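Local coordinates for hypothetical protein PA1234 (Pseudomonas aeruginosa, PDB 1Z6N), which is of unknown function but belongs to the thioredoxin family, adopts an alpha-beta-alpha sandwich and can bind a magnesium ion, at residues Q70-A75 with G125-R130. Numbering follows the deposited sequence.
Sequences QINLAA and GRFVER
N72 and F127 meet through two different first torsions: CG of N72 lies trans to its own carbonyl carbon (chi1 -61°), while CG of F127 is trans to its backbone N (chi1 173°), which sends the ring out from the strand to the helix. The pair joins two elements of the thioredoxin-like fold, helix 67-82, whose start carries a CxxC sequence like that of thioredoxins (C66 and C69), and strand 123-128, an outermost strand of the mixed four-stranded sheet. The two side chains cross nearly at right angles, with amide and ring planes 63° apart. F127 brings its far end to the amide: CZ lies 3.7 Å from CG of N72 and almost as near its OD1. CE2 of the ring is 4.1 Å from CB of N72. This is van der Waals packing, with CG of N72 meeting the ring obliquely. Helix 151-164 also borders the pair, through A154 beside N72 and D157 beside F127.

The chain turns just past the strand in a classic gamma turn centred on E129, which has a positive phi, and N of R130 bonds back to O of V128 at 2.8 Å. It is the backbone of E129 that faces the helix, since its CB points away. Although ND2 of N72 comes within 3.0 Å of O of E129, the angle is too poor for a hydrogen bond; this amide nitrogen instead donates to OH of Y145 on helix 139-146 and, weakly, to O of D68. R130 is tied to D68 at the start of helix 67-82 by a salt bridge from NE to OD1, so a charged link also joins the turn to that helix. Beyond it, CD of E129 sits 4.2 Å above the centre of the R130 guanidinium plane.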
loop_
_atom_site.group_PDB
_atom_site.type_symbol
_atom_site.label_atom_id
_atom_site.label_comp_id
_atom_site.label_asym_id
_atom_site.label_seq_id
_atom_site.Cartn_x
_atom_site.Cartn_y
_atom_site.Cartn_z
ATOM N N GLN A 70 1.707 -4.547 -7.614
ATOM C CA GLN A 70 2.809 -5.472 -7.322
ATOM C C GLN A 70 3.947 -4.770 -6.578
ATOM O O GLN A 70 4.474 -5.281 -5.584
ATOM C CB GLN A 70 3.340 -6.117 -8.604
ATOM C CG GLN A 70 2.304 -6.953 -9.339
ATOM C CD GLN A 70 2.673 -7.178 -10.784
ATOM O OE1 GLN A 70 3.760 -6.772 -11.237
ATOM N NE2 GLN A 70 1.779 -7.824 -11.527
ATOM N N ILE A 71 4.310 -3.591 -7.072
ATOM C CA ILE A 71 5.406 -2.791 -6.511
ATOM C C ILE A 71 5.053 -2.280 -5.129
ATOM O O ILE A 71 5.719 -2.592 -4.152
ATOM C CB ILE A 71 5.743 -1.616 -7.434
ATOM C CG1 ILE A 71 6.317 -2.146 -8.759
ATOM C CG2 ILE A 71 6.741 -0.659 -6.766
ATOM C CD1 ILE A 71 6.296 -1.140 -9.913
ATOM N N ASN A 72 4.005 -1.457 -5.032
ATOM C CA ASN A 72 3.813 -0.751 -3.781
ATOM C C ASN A 72 3.257 -1.621 -2.679
ATOM O O ASN A 72 3.531 -1.381 -1.507
ATOM C CB ASN A 72 2.968 0.493 -3.996
ATOM C CG ASN A 72 3.622 1.455 -4.950
ATOM O OD1 ASN A 72 4.701 1.980 -4.674
ATOM N ND2 ASN A 72 2.991 1.658 -6.106
ATOM N N LEU A 73 2.479 -2.639 -3.043
ATOM C CA LEU A 73 1.965 -3.525 -2.012
ATOM C C LEU A 73 3.035 -4.495 -1.508
ATOM O O LEU A 73 3.016 -4.841 -0.328
ATOM C CB LEU A 73 0.693 -4.241 -2.463
ATOM C CG LEU A 73 -0.447 -3.276 -2.813
ATOM C CD1 LEU A 73 -1.703 -4.080 -3.211
ATOM C CD2 LEU A 73 -0.754 -2.321 -1.658
ATOM N N ALA A 74 3.984 -4.883 -2.367
ATOM C CA ALA A 74 5.144 -5.637 -1.852
ATOM C C ALA A 74 5.860 -4.813 -0.768
ATOM O O ALA A 74 6.273 -5.345 0.269
ATOM C CB ALA A 74 6.105 -6.013 -2.978
ATOM N N ALA A 75 5.997 -3.512 -1.012
ATOM C CA ALA A 75 6.682 -2.629 -0.046
ATOM C C ALA A 75 5.880 -2.487 1.246
ATOM O O ALA A 75 6.441 -2.587 2.347
ATOM C CB ALA A 75 6.966 -1.259 -0.670
ATOM N N GLY A 125 -5.650 9.468 5.840
ATOM C CA GLY A 125 -5.117 9.925 4.572
ATOM C C GLY A 125 -5.069 8.799 3.569
ATOM O O GLY A 125 -5.545 7.694 3.849
ATOM N N ARG A 126 -4.496 9.101 2.405
ATOM C CA ARG A 126 -4.480 8.179 1.278
ATOM C C ARG A 126 -3.141 8.161 0.577
ATOM O O ARG A 126 -2.475 9.207 0.440
ATOM C CB ARG A 126 -5.484 8.614 0.206
ATOM C CG ARG A 126 -6.822 9.037 0.666
ATOM C CD ARG A 126 -7.459 9.829 -0.450
ATOM N NE ARG A 126 -8.748 10.347 -0.032
ATOM C CZ ARG A 126 -9.666 10.813 -0.870
ATOM N NH1 ARG A 126 -9.435 10.822 -2.175
ATOM N NH2 ARG A 126 -10.814 11.256 -0.395
ATOM N N PHE A 127 -2.808 6.974 0.072
ATOM C CA PHE A 127 -1.728 6.777 -0.903
ATOM C C PHE A 127 -2.423 6.343 -2.196
ATOM O O PHE A 127 -3.282 5.457 -2.165
ATOM C CB PHE A 127 -0.758 5.713 -0.389
ATOM C CG PHE A 127 0.305 5.291 -1.379
ATOM C CD1 PHE A 127 1.622 5.756 -1.262
ATOM C CD2 PHE A 127 -0.001 4.404 -2.413
ATOM C CE1 PHE A 127 2.606 5.337 -2.168
ATOM C CE2 PHE A 127 0.977 3.973 -3.312
ATOM C CZ PHE A 127 2.281 4.446 -3.196
ATOM N N VAL A 128 -2.091 6.966 -3.323
ATOM C CA VAL A 128 -2.830 6.696 -4.555
ATOM C C VAL A 128 -1.877 6.380 -5.702
ATOM O O VAL A 128 -1.149 7.273 -6.182
ATOM C CB VAL A 128 -3.759 7.875 -4.980
ATOM C CG1 VAL A 128 -4.606 7.455 -6.181
ATOM C CG2 VAL A 128 -4.645 8.349 -3.821
ATOM N N GLU A 129 -1.888 5.106 -6.109
ATOM C CA GLU A 129 -1.170 4.601 -7.281
ATOM C C GLU A 129 0.358 4.498 -7.161
ATOM O O GLU A 129 0.913 3.404 -7.318
ATOM C CB GLU A 129 -1.569 5.356 -8.558
ATOM C CG GLU A 129 -1.273 4.577 -9.838
ATOM C CD GLU A 129 -1.870 5.207 -11.090
ATOM O OE1 GLU A 129 -1.811 6.441 -11.223
ATOM O OE2 GLU A 129 -2.394 4.463 -11.941
ATOM N N ARG A 130 1.024 5.629 -6.906
ATOM C CA ARG A 130 2.479 5.683 -6.889
ATOM C C ARG A 130 2.948 6.632 -5.794
ATOM O O ARG A 130 2.201 7.541 -5.431
ATOM C CB ARG A 130 3.003 6.168 -8.245
ATOM C CG ARG A 130 2.729 5.168 -9.324
ATOM C CD ARG A 130 3.095 5.685 -10.697
ATOM N NE ARG A 130 2.556 4.748 -11.672
ATOM C CZ ARG A 130 1.976 5.071 -12.823
ATOM N NH1 ARG A 130 1.862 6.344 -13.200
ATOM N NH2 ARG A 130 1.501 4.103 -13.600
#